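Local atomic coordinates of peptidoglycan hydrolase FlgJ (Sphingomonas sp. A1, PDB entry 2ZYC), a protein that hydrolyses peptidoglycan, with this chain as its C-terminal family 73 glycoside hydrolase domain, probably opening the cell wall for assembly of the flagellar rod in the periplasm. Residues Asp117-Leu125 and Ala137-Asn145; Tyr51-Trp62 and Arg85-Phe96. The protein carries 2 engineered substitutions. One frame throughout, in Å; residues are numbered along the deposited sequence. Where two conformers were deposited one is given.

Contact 1: Asp117-Leu125 and Ala137-Asn145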
loop_
_atom_site.group_PDB
_atom_site.type_symbol
_atom_site.label_atom_id
_atom_site.label_comp_id
_atom_site.label_asym_id
_atom_site.label_seq_id
_atom_site.Cartn_x
_atom_site.Cartn_y
_atom_site.Cartn_z
ATOM N N ASP A 117 5.414 14.463 4.189
ATOM C CA ASP A 117 5.250 14.932 2.819
ATOM C C ASP A 117 5.201 13.708 1.905
ATOM O O ASP A 117 6.030 12.805 2.033
ATOM C CB ASP A 117 6.409 15.862 2.431
ATOM C CG ASP A 117 6.414 16.206 0.958
ATOM O OD1 ASP A 117 5.581 17.030 0.527
ATOM O OD2 ASP A 117 7.249 15.645 0.223
ATOM N N GLY A 118 4.224 13.677 1.004
ATOM C CA GLY A 118 4.038 12.529 0.108
ATOM C C GLY A 118 5.271 12.154 -0.687
ATOM O O GLY A 118 5.644 10.981 -0.748
ATOM N N HIS A 119 5.912 13.148 -1.295
ATOM C CA HIS A 119 7.075 12.879 -2.139
ATOM C C HIS A 119 8.257 12.367 -1.317
ATOM O O HIS A 119 8.935 11.427 -1.735
ATOM C CB HIS A 119 7.468 14.109 -2.965
ATOM C CG HIS A 119 8.297 13.782 -4.166
ATOM N ND1 HIS A 119 9.672 13.685 -4.122
ATOM C CD2 HIS A 119 7.943 13.509 -5.446
ATOM C CE1 HIS A 119 10.128 13.379 -5.323
ATOM N NE2 HIS A 119 9.099 13.262 -6.143
ATOM N N ALA A 120 8.487 12.978 -0.148
ATOM C CA ALA A 120 9.549 12.546 0.770
ATOM C C ALA A 120 9.340 11.086 1.187
ATOM O O ALA A 120 10.291 10.283 1.216
ATOM C CB ALA A 120 9.579 13.446 2.007
ATOM N N PHE A 121 8.087 10.764 1.505
ATOM C CA PHE A 121 7.687 9.413 1.887
ATOM C C PHE A 121 7.982 8.428 0.752
ATOM O O PHE A 121 8.599 7.387 0.959
ATOM C CB PHE A 121 6.197 9.409 2.275
ATOM C CG PHE A 121 5.586 8.039 2.384
ATOM C CD1 PHE A 121 5.879 7.213 3.465
ATOM C CD2 PHE A 121 4.692 7.587 1.411
ATOM C CE1 PHE A 121 5.305 5.939 3.566
ATOM C CE2 PHE A 121 4.111 6.323 1.504
ATOM C CZ PHE A 121 4.425 5.491 2.589
ATOM N N ALA A 122 7.551 8.780 -0.451
ATOM C CA ALA A 122 7.758 7.915 -1.606
ATOM C C ALA A 122 9.240 7.729 -1.911
ATOM O O ALA A 122 9.677 6.622 -2.187
ATOM C CB ALA A 122 7.004 8.457 -2.816
ATOM N N ARG A 123 10.012 8.812 -1.836
ATOM C CA ARG A 123 11.470 8.733 -2.002
ATOM C C ARG A 123 12.109 7.782 -0.985
ATOM O O ARG A 123 13.012 7.026 -1.334
ATOM C CB ARG A 123 12.111 10.122 -1.913
ATOM C CG ARG A 123 11.787 11.058 -3.085
ATOM C CD ARG A 123 12.655 12.336 -3.095
ATOM N NE ARG A 123 12.850 12.935 -1.769
ATOM C CZ ARG A 123 12.144 13.946 -1.266
ATOM N NH1 ARG A 123 11.155 14.501 -1.954
ATOM N NH2 ARG A 123 12.420 14.401 -0.052
ATOM N N ALA A 124 11.624 7.818 0.260
ATOM C CA ALA A 124 12.130 6.928 1.322
ATOM C C ALA A 124 11.854 5.453 1.014
ATOM O O ALA A 124 12.704 4.593 1.260
ATOM C CB ALA A 124 11.560 7.317 2.690
ATOM N N LEU A 125 10.676 5.171 0.460
ATOM C CA LEU A 125 10.341 3.812 0.025
ATOM C C LEU A 125 11.238 3.382 -1.131
ATOM O O LEU A 125 11.739 2.258 -1.145
ATOM C CB LEU A 125 8.883 3.736 -0.425
ATOM C CG LEU A 125 7.820 3.800 0.670
ATOM C CD1 LEU A 125 6.463 3.973 -0.003
ATOM C CD2 LEU A 125 7.861 2.544 1.544
ATOM N N ALA A 137 8.258 8.057 -7.153
ATOM C CA ALA A 137 7.978 9.095 -6.168
ATOM C C ALA A 137 6.990 10.133 -6.697
ATOM O O ALA A 137 6.065 10.529 -5.993
ATOM C CB ALA A 137 9.275 9.758 -5.681
ATOM N N ASP A 138 7.177 10.541 -7.951
ATOM C CA ASP A 138 6.281 11.497 -8.592
ATOM C C ASP A 138 4.866 10.936 -8.715
ATOM O O ASP A 138 3.892 11.626 -8.417
ATOM C CB ASP A 138 6.799 11.884 -9.980
ATOM C CG ASP A 138 7.964 12.860 -9.928
ATOM O OD1 ASP A 138 8.264 13.414 -8.845
ATOM O OD2 ASP A 138 8.582 13.073 -10.995
ATOM N N LYS A 139 4.769 9.685 -9.158
ATOM C CA LYS A 139 3.468 9.034 -9.353
ATOM C C LYS A 139 2.729 8.824 -8.031
ATOM O O LYS A 139 1.525 9.099 -7.941
ATOM C CB LYS A 139 3.636 7.716 -10.100
ATOM C CG LYS A 139 4.044 7.903 -11.553
ATOM C CD LYS A 139 4.392 6.573 -12.176
ATOM C CE LYS A 139 4.962 6.755 -13.572
ATOM N NZ LYS A 139 5.604 5.496 -14.029
ATOM N N LEU A 140 3.444 8.373 -7.001
ATOM C CA LEU A 140 2.818 8.174 -5.692
ATOM C C LEU A 140 2.440 9.485 -5.018
ATOM O O LEU A 140 1.353 9.609 -4.442
ATOM C CB LEU A 140 3.703 7.313 -4.772
ATOM C CG LEU A 140 3.161 7.003 -3.369
ATOM C CD1 LEU A 140 1.746 6.412 -3.411
ATOM C CD2 LEU A 140 4.111 6.069 -2.636
ATOM N N ALA A 141 3.332 10.467 -5.091
ATOM C CA ALA A 141 3.043 11.805 -4.557
ATOM C C ALA A 141 1.786 12.397 -5.216
ATOM O O ALA A 141 0.965 13.018 -4.540
ATOM C CB ALA A 141 4.243 12.732 -4.729
ATOM N N ARG A 142 1.633 12.181 -6.524
ATOM C CA ARG A 142 0.450 12.666 -7.237
ATOM C C ARG A 142 -0.854 12.087 -6.660
ATOM O O ARG A 142 -1.850 12.797 -6.539
ATOM C CB ARG A 142 0.547 12.399 -8.750
ATOM C CG ARG A 142 -0.461 13.220 -9.562
ATOM C CD ARG A 142 -0.402 12.920 -11.062
ATOM N NE ARG A 142 -1.266 13.842 -11.806
ATOM C CZ ARG A 142 -1.697 13.646 -13.051
ATOM N NH1 ARG A 142 -2.483 14.551 -13.631
ATOM N NH2 ARG A 142 -1.349 12.549 -13.715
ATOM N N VAL A 143 -0.844 10.804 -6.296
ATOM C CA VAL A 143 -2.025 10.183 -5.693
ATOM C C VAL A 143 -2.248 10.737 -4.277
ATOM O O VAL A 143 -3.376 11.085 -3.904
ATOM C CB VAL A 143 -1.945 8.623 -5.674
ATOM C CG1 VAL A 143 -3.188 8.016 -5.020
ATOM C CG2 VAL A 143 -1.791 8.066 -7.085
ATOM N N ILE A 144 -1.164 10.826 -3.506
ATOM C CA ILE A 144 -1.223 11.302 -2.126
ATOM C C ILE A 144 -1.824 12.708 -2.026
ATOM O O ILE A 144 -2.658 12.973 -1.153
ATOM C CB ILE A 144 0.170 11.252 -1.449
ATOM C CG1 ILE A 144 0.583 9.793 -1.205
ATOM C CG2 ILE A 144 0.164 12.027 -0.123
ATOM C CD1 ILE A 144 2.008 9.613 -0.676
ATOM N N ASN A 145 -1.390 13.582 -2.933
ATOM C CA ASN A 145 -1.757 14.997 -2.952
ATOM C C ASN A 145 -2.977 15.311 -3.828
ATOM O O ASN A 145 -3.415 16.459 -3.892
ATOM C CB ASN A 145 -0.548 15.835 -3.399
ATOM C CG ASN A 145 0.633 15.742 -2.421
ATOM O OD1 ASN A 145 1.799 15.736 -2.833
ATOM N ND2 ASN A 145 0.331 15.668 -1.130
HETATM O O HOH W 1 4.414 15.653 -1.681
HETATM O O HOH W 2 2.045 15.436 0.837
#
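H119 crosses to D138 through its imidazole: NE2 donates to D138 OD1 at 2.8 Å, the oxygen lying near the ring plane although ring and carboxylate planes are turned 43° apart. On the other nitrogen, H119 ND1 accepts from R123 NH1 at 2.8 Å, again near the ring plane and one helical turn further on. CG anti to the backbone N (chi1 -159°) swings the imidazole across toward helix 136-145, where the two bonds help fix its rotation. An alanine in place of H119 is likely to leave D138 OD1 and R123 NH1 without their common partner and to uncover the methyl of A137. Two waters join the start of helix 118-127 to the N145 amide: one accepts from H119 N and donates to D117 OD1 and N145 OD1, the other accepts from G118 N and N145 ND2. D117 is the N-cap, its OD2 taking A120 N at 3.0 Å.

The two helices, 118-127 and 136-145, pack roughly antiparallel, 142° between their directions, in this lysozyme-clan domain; the axes come within 8.2 Å, with G118 facing A141 and A122 facing A137, small residues that allow a close approach. A122 CB lies 3.5 Å from A137 CA, and I144 CD1 comes within 3.6 Å of G118 CA. A137 CB makes a CH-pi contact over one face of H119, 3.8 Å from the ring centroid, while A141 CB sits at the ring's edge. L140 CD2 touches A122 CB at 3.8 Å and also meets F121 CE2 and L125 CD1. F121 and I144 continue onto F26 of helix 24-35.

Contact 2: Tyr51-Trp62 and Arg85-Phe96; sequences YNLFNIKAGSNW and RFRAYDSYEQAF
K57 and F86 form a single antiparallel bridge, a non-hydrogen-bonded pair flanked by R87 N to I56 O (3.0 Å) and A58 N to R85 O (2.8 Å); the loop thus lies along the edge of the two-stranded sheet whose other strand, 65-71, pairs with F86 through V67. N52, centre of an inverse gamma turn, clamps this junction. Its ND2 donates to R87 O (2.8 Å) and to I56 O in its own amide plane, while its OD1 accepts from I56 N. I56 O is gripped by two donors, N52 ND2 and R87 N. The edge of Y51 meets the face of Y92 and that of F54 the face of F96. W62 NE1 is satisfied by K65 O, and Y89 OH by D98.

All three side-chain nitrogens of R87 have partners: NE donates to K57 O at 3.1 Å, NH1 forms a salt bridge with D98, and NH2 reaches a water shared with G59 N and N61 OD1. Extended from CG to NE, the arginine crosses the indole obliquely, planes 16° apart, CD making a CH-pi contact over its six-membered ring, W62 CE3 over one guanidinium face and I56 CG2 over the other, 3.4 Å from R87 NE.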
loop_
_atom_site.group_PDB
_atom_site.type_symbol
_atom_site.label_atom_id
_atom_site.label_comp_id
_atom_site.label_asym_id
_atom_site.label_seq_id
_atom_site.Cartn_x
_atom_site.Cartn_y
_atom_site.Cartn_z
ATOM N N TYR A 51 -5.045 -10.564 -1.122
ATOM C CA TYR A 51 -5.087 -9.437 -0.180
ATOM C C TYR A 51 -3.766 -8.660 -0.176
ATOM O O TYR A 51 -3.557 -7.775 0.655
ATOM C CB TYR A 51 -5.465 -9.884 1.236
ATOM C CG TYR A 51 -6.810 -10.578 1.333
ATOM C CD1 TYR A 51 -7.995 -9.844 1.416
ATOM C CD2 TYR A 51 -6.890 -11.974 1.331
ATOM C CE1 TYR A 51 -9.243 -10.498 1.511
ATOM C CE2 TYR A 51 -8.122 -12.632 1.420
ATOM C CZ TYR A 51 -9.287 -11.891 1.512
ATOM O OH TYR A 51 -10.499 -12.558 1.588
ATOM N N ASN A 52 -2.898 -8.991 -1.130
ATOM C CA ASN A 52 -1.549 -8.432 -1.213
ATOM C C ASN A 52 -1.596 -7.104 -1.964
ATOM O O ASN A 52 -1.151 -6.993 -3.113
ATOM C CB ASN A 52 -0.612 -9.441 -1.897
ATOM C CG ASN A 52 0.856 -9.040 -1.817
ATOM O OD1 ASN A 52 1.191 -7.914 -1.433
ATOM N ND2 ASN A 52 1.737 -9.967 -2.190
ATOM N N LEU A 53 -2.146 -6.097 -1.288
ATOM C CA LEU A 53 -2.367 -4.782 -1.879
ATOM C C LEU A 53 -1.076 -4.061 -2.251
ATOM O O LEU A 53 -1.071 -3.226 -3.150
ATOM C CB LEU A 53 -3.200 -3.907 -0.939
ATOM C CG LEU A 53 -4.650 -4.350 -0.720
ATOM C CD1 LEU A 53 -5.397 -3.299 0.083
ATOM C CD2 LEU A 53 -5.353 -4.600 -2.047
ATOM N N PHE A 54 0.017 -4.403 -1.569
ATOM C CA PHE A 54 1.305 -3.745 -1.814
ATOM C C PHE A 54 2.218 -4.488 -2.802
ATOM O O PHE A 54 3.353 -4.072 -3.035
ATOM C CB PHE A 54 2.007 -3.423 -0.487
ATOM C CG PHE A 54 1.257 -2.418 0.348
ATOM C CD1 PHE A 54 1.337 -1.055 0.059
ATOM C CD2 PHE A 54 0.444 -2.835 1.400
ATOM C CE1 PHE A 54 0.626 -0.125 0.825
ATOM C CE2 PHE A 54 -0.259 -1.910 2.175
ATOM C CZ PHE A 54 -0.158 -0.551 1.878
ATOM N N ASN A 55 1.689 -5.563 -3.396
ATOM C CA ASN A 55 2.391 -6.325 -4.432
ATOM C C ASN A 55 3.749 -6.873 -3.944
ATOM O O ASN A 55 4.720 -6.910 -4.699
ATOM C CB ASN A 55 2.560 -5.465 -5.690
ATOM C CG ASN A 55 1.263 -5.266 -6.442
ATOM O OD1 ASN A 55 0.427 -6.173 -6.514
ATOM N ND2 ASN A 55 1.089 -4.078 -7.026
ATOM N N ILE A 56 3.784 -7.295 -2.685
ATOM C CA ILE A 56 5.025 -7.757 -2.055
ATOM C C ILE A 56 5.404 -9.161 -2.520
ATOM O O ILE A 56 4.626 -10.107 -2.385
ATOM C CB ILE A 56 4.958 -7.716 -0.514
ATOM C CG1 ILE A 56 4.540 -6.329 0.003
ATOM C CG2 ILE A 56 6.309 -8.153 0.099
ATOM C CD1 ILE A 56 5.422 -5.172 -0.459
ATOM N N LYS A 57 6.618 -9.281 -3.054
ATOM C CA LYS A 57 7.153 -10.566 -3.505
ATOM C C LYS A 57 7.396 -11.520 -2.338
ATOM O O LYS A 57 7.749 -11.098 -1.223
ATOM C CB LYS A 57 8.459 -10.375 -4.293
ATOM C CG LYS A 57 8.363 -9.490 -5.536
ATOM C CD LYS A 57 9.775 -9.208 -6.081
ATOM C CE LYS A 57 9.746 -8.307 -7.293
ATOM N NZ LYS A 57 11.128 -8.033 -7.797
ATOM N N ALA A 58 7.180 -12.805 -2.608
ATOM C CA ALA A 58 7.492 -13.877 -1.670
ATOM C C ALA A 58 8.900 -14.389 -1.943
ATOM O O ALA A 58 9.129 -15.108 -2.910
ATOM C CB ALA A 58 6.480 -15.020 -1.818
ATOM N N GLY A 59 9.848 -14.002 -1.096
ATOM C CA GLY A 59 11.228 -14.473 -1.239
ATOM C C GLY A 59 11.556 -15.639 -0.323
ATOM O O GLY A 59 10.660 -16.305 0.201
ATOM N N SER A 60 12.851 -15.878 -0.127
ATOM C CA SER A 60 13.332 -16.997 0.680
ATOM C C SER A 60 12.954 -16.919 2.162
ATOM O O SER A 60 12.858 -17.949 2.825
ATOM C CB SER A 60 14.853 -17.118 0.547
ATOM O OG SER A 60 15.472 -15.903 0.915
ATOM N N ASN A 61 12.745 -15.707 2.676
ATOM C CA ASN A 61 12.376 -15.521 4.086
ATOM C C ASN A 61 10.858 -15.547 4.316
ATOM O O ASN A 61 10.392 -15.270 5.424
ATOM C CB ASN A 61 12.978 -14.217 4.630
ATOM C CG ASN A 61 12.325 -12.983 4.025
ATOM O OD1 ASN A 61 11.640 -13.080 3.016
ATOM N ND2 ASN A 61 12.546 -11.820 4.631
ATOM N N TRP A 62 10.100 -15.849 3.261
ATOM C CA TRP A 62 8.641 -15.990 3.360
ATOM C C TRP A 62 8.216 -17.458 3.331
ATOM O O TRP A 62 8.468 -18.163 2.355
ATOM C CB TRP A 62 7.948 -15.223 2.226
ATOM C CG TRP A 62 6.457 -15.382 2.198
ATOM C CD1 TRP A 62 5.735 -16.188 1.361
ATOM C CD2 TRP A 62 5.504 -14.708 3.027
ATOM N NE1 TRP A 62 4.391 -16.072 1.628
ATOM C CE2 TRP A 62 4.218 -15.167 2.645
ATOM C CE3 TRP A 62 5.609 -13.771 4.068
ATOM C CZ2 TRP A 62 3.046 -14.711 3.260
ATOM C CZ3 TRP A 62 4.434 -13.315 4.680
ATOM C CH2 TRP A 62 3.175 -13.790 4.266
ATOM N N ARG A 85 6.589 -14.840 -7.808
ATOM C CA ARG A 85 6.011 -15.406 -6.598
ATOM C C ARG A 85 5.690 -14.286 -5.623
ATOM O O ARG A 85 6.574 -13.518 -5.224
ATOM C CB ARG A 85 6.955 -16.433 -5.967
ATOM C CG ARG A 85 7.053 -17.714 -6.796
ATOM C CD ARG A 85 8.198 -18.601 -6.357
ATOM N NE ARG A 85 8.150 -18.913 -4.935
ATOM C CZ ARG A 85 7.455 -19.906 -4.391
ATOM N NH1 ARG A 85 6.722 -20.715 -5.151
ATOM N NH2 ARG A 85 7.498 -20.086 -3.075
ATOM N N PHE A 86 4.410 -14.195 -5.273
ATOM C CA PHE A 86 3.907 -13.149 -4.390
ATOM C C PHE A 86 3.392 -13.714 -3.080
ATOM O O PHE A 86 2.893 -14.838 -3.021
ATOM C CB PHE A 86 2.774 -12.381 -5.079
ATOM C CG PHE A 86 3.224 -11.560 -6.240
ATOM C CD1 PHE A 86 3.768 -10.291 -6.037
ATOM C CD2 PHE A 86 3.110 -12.050 -7.541
ATOM C CE1 PHE A 86 4.196 -9.511 -7.124
ATOM C CE2 PHE A 86 3.530 -11.290 -8.626
ATOM C CZ PHE A 86 4.078 -10.011 -8.420
ATOM N N ARG A 87 3.495 -12.916 -2.025
ATOM C CA ARG A 87 2.902 -13.280 -0.745
ATOM C C ARG A 87 1.379 -13.292 -0.863
ATOM O O ARG A 87 0.809 -12.537 -1.651
ATOM C CB ARG A 87 3.342 -12.297 0.337
ATOM C CG ARG A 87 4.859 -12.192 0.459
ATOM C CD ARG A 87 5.274 -11.304 1.631
ATOM N NE ARG A 87 6.728 -11.132 1.671
ATOM C CZ ARG A 87 7.395 -10.560 2.668
ATOM N NH1 ARG A 87 6.754 -10.109 3.729
ATOM N NH2 ARG A 87 8.718 -10.440 2.606
ATOM N N ALA A 88 0.737 -14.170 -0.104
ATOM C CA ALA A 88 -0.726 -14.162 0.011
ATOM C C ALA A 88 -1.133 -14.208 1.472
ATOM O O ALA A 88 -0.439 -14.806 2.312
ATOM C CB ALA A 88 -1.347 -15.324 -0.767
ATOM N N TYR A 89 -2.267 -13.579 1.771
ATOM C CA TYR A 89 -2.695 -13.370 3.145
ATOM C C TYR A 89 -4.143 -13.822 3.311
ATOM O O TYR A 89 -4.804 -14.143 2.328
ATOM C CB TYR A 89 -2.582 -11.889 3.504
ATOM C CG TYR A 89 -1.217 -11.287 3.254
ATOM C CD1 TYR A 89 -0.168 -11.496 4.154
ATOM C CD2 TYR A 89 -0.977 -10.512 2.116
ATOM C CE1 TYR A 89 1.097 -10.924 3.933
ATOM C CE2 TYR A 89 0.275 -9.940 1.879
ATOM C CZ TYR A 89 1.304 -10.154 2.794
ATOM O OH TYR A 89 2.531 -9.585 2.550
ATOM N N ASP A 90 -4.623 -13.822 4.554
ATOM C CA ASP A 90 -6.009 -14.190 4.860
ATOM C C ASP A 90 -6.956 -12.986 4.892
ATOM O O ASP A 90 -8.176 -13.168 4.951
ATOM C CB ASP A 90 -6.094 -14.927 6.201
ATOM C CG ASP A 90 -5.145 -16.111 6.296
ATOM O OD1 ASP A 90 -5.006 -16.873 5.311
ATOM O OD2 ASP A 90 -4.547 -16.284 7.378
ATOM N N SER A 91 -6.396 -11.774 4.852
ATOM C CA SER A 91 -7.154 -10.521 4.952
ATOM C C SER A 91 -6.301 -9.294 4.612
ATOM O O SER A 91 -5.072 -9.378 4.602
ATOM C CB SER A 91 -7.707 -10.350 6.372
ATOM O OG SER A 91 -6.647 -10.235 7.313
ATOM N N TYR A 92 -6.952 -8.154 4.355
ATOM C CA TYR A 92 -6.244 -6.863 4.258
ATOM C C TYR A 92 -5.513 -6.533 5.558
ATOM O O TYR A 92 -4.387 -6.027 5.537
ATOM C CB TYR A 92 -7.197 -5.709 3.901
ATOM C CG TYR A 92 -7.669 -5.674 2.459
ATOM C CD1 TYR A 92 -6.968 -6.335 1.444
ATOM C CD2 TYR A 92 -8.809 -4.945 2.107
ATOM C CE1 TYR A 92 -7.410 -6.291 0.114
ATOM C CE2 TYR A 92 -9.250 -4.886 0.789
ATOM C CZ TYR A 92 -8.554 -5.551 -0.199
ATOM O OH TYR A 92 -9.014 -5.482 -1.496
ATOM N N GLU A 93 -6.161 -6.822 6.684
ATOM C CA GLU A 93 -5.539 -6.674 8.001
ATOM C C GLU A 93 -4.167 -7.358 8.068
ATOM O O GLU A 93 -3.190 -6.737 8.467
ATOM C CB GLU A 93 -6.463 -7.200 9.106
ATOM C CG GLU A 93 -5.903 -7.065 10.522
ATOM C CD GLU A 93 -6.902 -7.442 11.617
ATOM O OE1 GLU A 93 -8.014 -7.930 11.302
ATOM O OE2 GLU A 93 -6.567 -7.248 12.808
ATOM N N GLN A 94 -4.111 -8.630 7.679
ATOM C CA GLN A 94 -2.854 -9.378 7.719
ATOM C C GLN A 94 -1.827 -8.763 6.766
ATOM O O GLN A 94 -0.650 -8.632 7.112
ATOM C CB GLN A 94 -3.076 -10.857 7.387
ATOM C CG GLN A 94 -1.865 -11.729 7.717
ATOM C CD GLN A 94 -2.042 -13.192 7.358
ATOM O OE1 GLN A 94 -2.900 -13.553 6.560
ATOM N NE2 GLN A 94 -1.220 -14.044 7.956
ATOM N N ALA A 95 -2.286 -8.389 5.573
ATOM C CA ALA A 95 -1.423 -7.766 4.566
ATOM C C ALA A 95 -0.802 -6.470 5.083
ATOM O O ALA A 95 0.394 -6.241 4.920
ATOM C CB ALA A 95 -2.200 -7.508 3.283
ATOM N N PHE A 96 -1.615 -5.631 5.723
ATOM C CA PHE A 96 -1.113 -4.395 6.321
ATOM C C PHE A 96 -0.143 -4.655 7.473
ATOM O O PHE A 96 0.846 -3.939 7.623
ATOM C CB PHE A 96 -2.274 -3.495 6.782
ATOM C CG PHE A 96 -2.783 -2.582 5.710
ATOM C CD1 PHE A 96 -2.190 -1.339 5.504
ATOM C CD2 PHE A 96 -3.839 -2.965 4.894
ATOM C CE1 PHE A 96 -2.658 -0.480 4.509
ATOM C CE2 PHE A 96 -4.316 -2.113 3.903
ATOM C CZ PHE A 96 -3.717 -0.875 3.706
HETATM O O HOH W 3 -10.592 -12.279 4.794
HETATM O O HOH W 4 9.437 -17.848 -3.037
HETATM O O HOH W 5 10.395 -12.121 0.894
HETATM O O HOH W 6 8.581 -17.808 -0.714
#

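Contacts 1 and 2 lie on opposite sides of the chain's centre, their own centres 22 Å apart, and do not touch: their nearest atoms remain about 7 Å from each other. They follow in series along the chain, contact 2 closing with the start of helix 92-105 and contact 1 opening at helix 118-127. Between them stand shared neighbours. Y99 of helix 92-105 is touched by F121 and L125 from contact 1 and stacks with F54 from contact 2; Q30 of helix 24-35 likewise meets L125 and F54. Helix 24-35 also carries E34, hydrogen-bonded to N55 of contact 2. Contact 1 joins two helices; contact 2 ties a loop to both the small sheet and the start of helix 92-105.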